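Local coordinates for protein endo-b-1,4-glucanase (PDB 1KS8) that probably hydrolyses internal beta-1,4-glucosidic linkages in cellulose and related beta-glucans, as the catalytic domain of a termite family 9 endoglucanase, at residues 34-39 and 128-133; 211-216 and 254-259; 302-307 and 393-398. All coordinates share one frame; numbering follows the deposited sequence.

Contact 1 of 3, residues 34-39 and 128-133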
# COMPACT_ATOMS: atom_id res chain seq x y z
N LYS A 34 -17.94 11.32 -2.63
CA LYS A 34 -18.19 12.33 -3.65
C LYS A 34 -16.91 13.01 -4.13
O LYS A 34 -15.85 12.88 -3.52
CB LYS A 34 -19.13 13.41 -3.09
CG LYS A 34 -20.40 12.87 -2.46
CD LYS A 34 -21.26 12.14 -3.48
CE LYS A 34 -22.48 11.52 -2.81
NZ LYS A 34 -23.33 10.75 -3.76
N ASP A 35 -17.02 13.75 -5.23
CA ASP A 35 -15.87 14.47 -5.78
C ASP A 35 -15.31 15.38 -4.69
O ASP A 35 -16.06 16.03 -3.96
CB ASP A 35 -16.30 15.33 -6.97
CG ASP A 35 -16.80 14.51 -8.15
OD1 ASP A 35 -16.62 13.28 -8.15
OD2 ASP A 35 -17.36 15.12 -9.08
N SER A 36 -13.98 15.45 -4.60
CA SER A 36 -13.35 16.28 -3.58
C SER A 36 -11.91 16.59 -3.93
O SER A 36 -11.34 15.98 -4.84
CB SER A 36 -13.39 15.56 -2.22
OG SER A 36 -12.53 14.43 -2.22
N ALA A 37 -11.33 17.54 -3.20
CA ALA A 37 -9.95 17.95 -3.40
C ALA A 37 -9.70 18.26 -4.87
O ALA A 37 -8.66 17.90 -5.43
CB ALA A 37 -9.00 16.85 -2.93
N LEU A 38 -10.65 18.95 -5.49
CA LEU A 38 -10.57 19.30 -6.90
C LEU A 38 -9.63 20.46 -7.22
O LEU A 38 -9.41 20.78 -8.38
CB LEU A 38 -11.97 19.60 -7.44
CG LEU A 38 -12.98 18.47 -7.28
CD1 LEU A 38 -14.34 18.91 -7.83
CD2 LEU A 38 -12.49 17.23 -8.01
N ASN A 39 -9.08 21.08 -6.18
CA ASN A 39 -8.16 22.21 -6.36
C ASN A 39 -6.72 21.84 -6.05
O ASN A 39 -5.84 22.70 -6.01
CB ASN A 39 -8.59 23.38 -5.48
CG ASN A 39 -9.86 24.05 -5.98
OD1 ASN A 39 -10.77 24.32 -5.20
ND2 ASN A 39 -9.92 24.33 -7.28
N GLY A 128 -14.59 15.66 8.86
CA GLY A 128 -15.80 15.81 8.08
C GLY A 128 -15.63 15.18 6.71
O GLY A 128 -14.70 14.41 6.49
N ARG A 129 -16.52 15.52 5.78
CA ARG A 129 -16.46 14.98 4.43
C ARG A 129 -15.36 15.69 3.64
O ARG A 129 -15.17 16.89 3.77
CB ARG A 129 -17.81 15.15 3.73
CG ARG A 129 -18.94 14.36 4.37
CD ARG A 129 -20.29 14.67 3.73
NE ARG A 129 -20.71 16.03 4.06
CZ ARG A 129 -21.66 16.34 4.94
NH1 ARG A 129 -22.32 15.39 5.58
NH2 ARG A 129 -21.92 17.61 5.19
N PRO A 130 -14.62 14.95 2.79
CA PRO A 130 -13.56 15.61 2.03
C PRO A 130 -14.03 16.75 1.13
O PRO A 130 -13.31 17.74 0.96
CB PRO A 130 -12.90 14.46 1.27
CG PRO A 130 -14.01 13.46 1.11
CD PRO A 130 -14.73 13.52 2.44
N GLU A 131 -15.22 16.61 0.56
CA GLU A 131 -15.76 17.65 -0.31
C GLU A 131 -16.07 18.93 0.46
O GLU A 131 -16.32 19.97 -0.15
CB GLU A 131 -17.02 17.16 -1.03
CG GLU A 131 -18.15 16.72 -0.10
CD GLU A 131 -18.15 15.22 0.18
OE1 GLU A 131 -17.06 14.62 0.29
OE2 GLU A 131 -19.25 14.65 0.31
N ASP A 132 -16.06 18.85 1.79
CA ASP A 132 -16.35 20.02 2.62
C ASP A 132 -15.10 20.76 3.11
O ASP A 132 -15.21 21.75 3.83
CB ASP A 132 -17.20 19.62 3.83
CG ASP A 132 -18.61 19.21 3.46
OD1 ASP A 132 -19.05 19.49 2.32
OD2 ASP A 132 -19.28 18.60 4.31
N MET A 133 -13.92 20.28 2.74
CA MET A 133 -12.68 20.93 3.16
C MET A 133 -12.60 22.35 2.61
O MET A 133 -12.96 22.59 1.46
CB MET A 133 -11.46 20.15 2.67
CG MET A 133 -11.26 18.79 3.32
SD MET A 133 -9.65 18.07 2.90
CE MET A 133 -9.97 17.47 1.24
O HOH W 1 -17.02 11.96 0.12
O HOH W 2 -12.42 19.24 -1.20

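Contact 2 of 3, residues 211-216 and 254-259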
# COMPACT_ATOMS: atom_id res chain seq x y z
N TYR A 211 16.85 5.00 2.81
CA TYR A 211 16.45 5.02 1.41
C TYR A 211 17.16 4.05 0.48
O TYR A 211 16.68 3.78 -0.63
CB TYR A 211 16.57 6.44 0.84
CG TYR A 211 18.00 6.93 0.68
CD1 TYR A 211 18.83 6.42 -0.31
CD2 TYR A 211 18.51 7.92 1.53
CE1 TYR A 211 20.14 6.88 -0.47
CE2 TYR A 211 19.82 8.38 1.38
CZ TYR A 211 20.62 7.86 0.38
OH TYR A 211 21.91 8.32 0.23
N ARG A 212 18.29 3.51 0.91
CA ARG A 212 19.07 2.61 0.07
C ARG A 212 18.34 1.38 -0.47
O ARG A 212 18.58 0.97 -1.61
CB ARG A 212 20.35 2.21 0.80
CG ARG A 212 21.25 3.41 1.06
CD ARG A 212 22.45 3.08 1.93
NE ARG A 212 23.27 4.26 2.17
CZ ARG A 212 22.85 5.35 2.81
NH1 ARG A 212 21.61 5.41 3.29
NH2 ARG A 212 23.66 6.39 2.97
N ASP A 213 17.44 0.79 0.31
CA ASP A 213 16.72 -0.39 -0.18
C ASP A 213 15.79 -0.03 -1.33
O ASP A 213 15.50 -0.86 -2.19
CB ASP A 213 15.94 -1.06 0.96
CG ASP A 213 14.88 -0.15 1.56
OD1 ASP A 213 15.19 1.02 1.85
OD2 ASP A 213 13.74 -0.62 1.76
N GLU A 214 15.34 1.23 -1.36
CA GLU A 214 14.45 1.70 -2.43
C GLU A 214 15.15 1.73 -3.78
O GLU A 214 14.53 1.48 -4.82
CB GLU A 214 13.93 3.10 -2.10
CG GLU A 214 12.91 3.14 -0.98
CD GLU A 214 11.71 2.28 -1.26
OE1 GLU A 214 11.24 2.28 -2.42
OE2 GLU A 214 11.22 1.61 -0.33
N LEU A 215 16.44 2.07 -3.78
CA LEU A 215 17.19 2.12 -5.03
C LEU A 215 17.30 0.72 -5.64
O LEU A 215 17.18 0.55 -6.85
CB LEU A 215 18.59 2.70 -4.78
CG LEU A 215 18.60 4.19 -4.39
CD1 LEU A 215 20.03 4.62 -4.05
CD2 LEU A 215 18.06 5.02 -5.54
N VAL A 216 17.51 -0.28 -4.79
CA VAL A 216 17.62 -1.66 -5.25
C VAL A 216 16.25 -2.15 -5.72
O VAL A 216 16.14 -2.80 -6.76
CB VAL A 216 18.12 -2.58 -4.11
CG1 VAL A 216 18.27 -4.00 -4.63
CG2 VAL A 216 19.44 -2.07 -3.56
N ASP A 254 8.18 1.45 4.61
CA ASP A 254 9.50 2.06 4.85
C ASP A 254 10.71 1.13 4.75
O ASP A 254 11.84 1.60 4.68
CB ASP A 254 9.52 2.75 6.22
CG ASP A 254 9.28 1.79 7.37
OD1 ASP A 254 9.46 2.21 8.53
OD2 ASP A 254 8.92 0.62 7.11
N SER A 255 10.47 -0.17 4.75
CA SER A 255 11.56 -1.14 4.65
C SER A 255 11.02 -2.40 4.00
O SER A 255 10.11 -3.03 4.52
CB SER A 255 12.11 -1.47 6.04
OG SER A 255 13.23 -2.34 5.94
N LYS A 256 11.59 -2.76 2.85
CA LYS A 256 11.13 -3.93 2.13
C LYS A 256 12.26 -4.84 1.67
O LYS A 256 12.26 -5.32 0.54
CB LYS A 256 10.29 -3.49 0.94
CG LYS A 256 10.97 -2.45 0.07
CD LYS A 256 10.03 -1.92 -0.99
CE LYS A 256 8.79 -1.27 -0.39
NZ LYS A 256 9.13 -0.10 0.46
N VAL A 257 13.21 -5.09 2.57
CA VAL A 257 14.34 -5.96 2.26
C VAL A 257 13.86 -7.32 1.77
O VAL A 257 14.40 -7.86 0.80
CB VAL A 257 15.24 -6.15 3.50
CG1 VAL A 257 16.41 -7.05 3.15
CG2 VAL A 257 15.72 -4.80 4.00
N SER A 258 12.85 -7.88 2.43
CA SER A 258 12.33 -9.19 2.02
C SER A 258 11.67 -9.13 0.65
O SER A 258 11.70 -10.10 -0.10
CB SER A 258 11.33 -9.71 3.06
OG SER A 258 11.99 -10.05 4.27
N GLY A 259 11.06 -7.99 0.33
CA GLY A 259 10.43 -7.84 -0.96
C GLY A 259 11.52 -7.85 -2.02
O GLY A 259 11.40 -8.53 -3.04
O HOH W 3 13.30 2.52 2.80

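Contact 3 of 3, residues 302-307 and 393-398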
# COMPACT_ATOMS: atom_id res chain seq x y z
N GLY A 302 -0.37 -0.95 13.14
CA GLY A 302 -0.80 -1.72 11.98
C GLY A 302 -0.44 -3.18 12.15
O GLY A 302 0.17 -3.79 11.26
N THR A 303 -0.82 -3.75 13.28
CA THR A 303 -0.51 -5.14 13.60
C THR A 303 -0.98 -6.13 12.53
O THR A 303 -0.20 -6.97 12.08
CB THR A 303 -1.12 -5.52 14.96
OG1 THR A 303 -0.63 -4.61 15.96
CG2 THR A 303 -0.73 -6.93 15.35
N LEU A 304 -2.24 -6.05 12.12
CA LEU A 304 -2.73 -6.97 11.11
C LEU A 304 -2.02 -6.75 9.77
O LEU A 304 -1.74 -7.70 9.05
CB LEU A 304 -4.25 -6.83 10.95
CG LEU A 304 -5.02 -7.37 12.16
CD1 LEU A 304 -6.47 -6.94 12.08
CD2 LEU A 304 -4.91 -8.89 12.22
N ARG A 305 -1.72 -5.49 9.46
CA ARG A 305 -1.01 -5.15 8.24
C ARG A 305 0.34 -5.87 8.21
O ARG A 305 0.76 -6.38 7.17
CB ARG A 305 -0.81 -3.63 8.16
CG ARG A 305 0.27 -3.13 7.20
CD ARG A 305 1.66 -3.16 7.84
NE ARG A 305 1.74 -2.40 9.09
CZ ARG A 305 1.89 -1.08 9.17
NH1 ARG A 305 1.99 -0.34 8.07
NH2 ARG A 305 1.95 -0.49 10.36
N HIS A 306 1.03 -5.91 9.34
CA HIS A 306 2.32 -6.59 9.39
C HIS A 306 2.16 -8.09 9.16
O HIS A 306 2.97 -8.70 8.45
CB HIS A 306 3.03 -6.34 10.73
CG HIS A 306 3.62 -4.97 10.86
ND1 HIS A 306 4.57 -4.48 9.99
CD2 HIS A 306 3.39 -3.99 11.76
CE1 HIS A 306 4.91 -3.26 10.35
NE2 HIS A 306 4.21 -2.93 11.43
N ALA A 307 1.13 -8.69 9.75
CA ALA A 307 0.89 -10.12 9.58
C ALA A 307 0.50 -10.44 8.13
O ALA A 307 0.94 -11.45 7.57
CB ALA A 307 -0.21 -10.58 10.53
N GLY A 393 -6.12 -1.78 12.37
CA GLY A 393 -4.87 -2.07 13.04
C GLY A 393 -4.96 -3.45 13.67
O GLY A 393 -4.05 -4.27 13.52
N GLY A 394 -6.04 -3.70 14.40
CA GLY A 394 -6.22 -5.01 15.00
C GLY A 394 -6.14 -5.10 16.50
O GLY A 394 -6.14 -4.09 17.20
N PRO A 395 -6.06 -6.33 17.03
CA PRO A 395 -5.98 -6.61 18.47
C PRO A 395 -4.59 -6.42 19.04
O PRO A 395 -3.62 -6.22 18.30
CB PRO A 395 -6.44 -8.06 18.55
CG PRO A 395 -5.80 -8.65 17.32
CD PRO A 395 -6.08 -7.59 16.26
N ASP A 396 -4.49 -6.47 20.36
CA ASP A 396 -3.19 -6.32 21.00
C ASP A 396 -2.48 -7.67 21.03
O ASP A 396 -2.97 -8.65 20.46
CB ASP A 396 -3.31 -5.73 22.41
CG ASP A 396 -4.06 -6.63 23.38
OD1 ASP A 396 -4.26 -7.83 23.09
OD2 ASP A 396 -4.44 -6.13 24.46
N GLN A 397 -1.34 -7.73 21.70
CA GLN A 397 -0.55 -8.95 21.77
C GLN A 397 -1.24 -10.14 22.44
O GLN A 397 -0.75 -11.26 22.38
CB GLN A 397 0.78 -8.67 22.47
CG GLN A 397 0.66 -8.29 23.93
CD GLN A 397 1.99 -7.94 24.55
OE1 GLN A 397 2.97 -8.68 24.40
NE2 GLN A 397 2.04 -6.82 25.26
N ASN A 398 -2.39 -9.89 23.07
CA ASN A 398 -3.13 -10.96 23.73
C ASN A 398 -4.51 -11.16 23.11
O ASN A 398 -5.42 -11.68 23.76
CB ASN A 398 -3.26 -10.68 25.23
CG ASN A 398 -1.93 -10.79 25.95
OD1 ASN A 398 -1.27 -11.82 25.88
ND2 ASN A 398 -1.55 -9.73 26.66
O HOH W 4 -2.89 -3.75 17.58
O HOH W 5 -3.40 -3.25 10.30

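Contact 1 of 3, residues 34-39 and 128-133
The backbones come closest at S36 and E131, whose CA atoms lie 4.3 Å apart, where the extended run K34-S36 passes the short 3-10 turn P130-D132. No direct hydrogen bond joins the two loops; waters do that work near both ends of the crossing. One water accepts from K34 N at 3.0 Å and donates to E131 OE1 at 2.7 Å. A second accepts from A37 N at 2.8 Å and donates to P130 O, also at 2.8 Å, a carbonyl that takes M133 N of its own turn as well. Between the waters the fit is tight and backbone meets side chain: D35 O sits 3.3 Å from E131 CB, and S36 CB rests against the P130-E131 peptide. S36 OG, held between its backbone N and carbonyl carbon (chi1 69°), lies against the proline ring, 3.5 Å from P130 CB. A bend at chi2 (-94°) turns the carboxylate of E131 across the stem of K34: OE2 is 3.5 Å from K34 CG, a meeting with the aliphatic stem and no salt bridge. The end of K34 leads away from E131, and NZ hydrogen-bonds T31 O. At the far end, A37 CB touches the methyl CE of M133. Within 128-133, R129 NE and NH2 both grip D132 OD2, a side-on salt bridge that links R129 to the last residue of the 3-10 turn, while NH1 reaches P366 O and A370 O. S36 also touches F53, and P130 touches F58, so the joint rests on neighbouring loops. Two loops outside the helical barrel are thus joined by methylene packing and water bridges; the charged ends of K34 and E131 stay apart, so any pull between them is probably modest.

Contact 2 of 3, residues 211-216 and 254-259
K256 NZ is gripped from several directions: E214 OE2 takes it at 2.8 Å with the syn lone pair, E154 OE1 forms a second salt bridge, and N252 O accepts a hydrogen bond. The side chains of E214 and K256 cross at about a right angle. The lysine curls to get there, with bends at chi3 (60°) and chi4 (62°) that fold the ammonium back toward its own loop, and W217 adds a cation-pi contact. E214 OE1 lies close to E154 OE1, so the shared lysine probably eases the crowding of two acids; at low pH a proton could do the same. D213 holds the backbone of the same residue. Its OD2 receives K256 N at 3.2 Å in a nearly straight bond (168°), met almost in line with the C-O bond, and also lies 3.7 Å from K256 CG. K256 stands at the N-cap position of helix 257-268, and D213 in the first turn of helix 212-226, so the pair ties together the starts of two helices of the (alpha/alpha)6 barrel. A methionine in place of K256 would probably leave E214 and E154 facing each other without their common positive partner. D213, E214 and D254, with D210, bind calcium in other crystals of this protein; no metal is bound here. A water lies 2.6 Å from D213 OD1 and 2.6 Å from D254 O, though it cannot serve every acceptor near it at once. The CB of D254 is directed away from 211-216.

Contact 3 of 3, residues 302-307 and 393-398
G302 and G393 bring their CA atoms to 4.2 Å as the loop 393-398 passes the start of helix 303-319, G302 being its N-cap residue. G393 O is the atom the helix uses: it accepts L304 N at 2.9 Å in a nearly straight bond (169°). T303 N lies 3.3 Å from the same oxygen at a poor angle and adds no bond, but a water bound to R305 N makes a weak, long contact with it. A loop carbonyl thus serves a first-turn N-H that has no carbonyl of its own helix to turn to. L304 lies against the loop: CD1 sits 3.5 Å from G394 CA, and CG meets P395 CD. With L304 pressed this close, a CB on G394 would run into L304 CG. This crossing joins a helix of the (alpha/alpha)6 barrel to the loop that goes on to carry D403, a predicted active-site residue; E412, the other, follows helix 408-411, and G393 lies close to its side chain. Y337 of helix 324-341 covers both L304 and P395, and G394 O accepts from H410 ND1. A chi1 of -56° sets T303 OG1 beside its backbone N, where it reaches D299 O; it also accepts from a water at 2.9 Å that lies 2.7 Å from P395 O. R305 curls back across the helix start: its NE donates to G302 O, which also takes H306 N, and R305 NE also lies 3.3 Å above the centre of the H306 ring. Its NH2 occupies the space where a side chain on G302 would stand. Further along, D396 OD1 accepts N398 N in an Asx turn.

All three contacts fall inside the family 9 range and follow one another along the chain, but they differ in burial. Contact 1 is partly buried, far from the annotated sites, between two loops outside the barrel helices; waters and aliphatic stems do the joining. Contacts 2 and 3 are buried and each involves the start of a helix, in contact 2 two helix starts, in contact 3 one helix start against a loop. Contact 2 works by charge, at a calcium site with no metal in this model; contact 3 by a backbone bond and glycines, near predicted catalytic residues. Their nearest atoms are about 6 Å apart, while contact 1 stays about 19 Å or more from either.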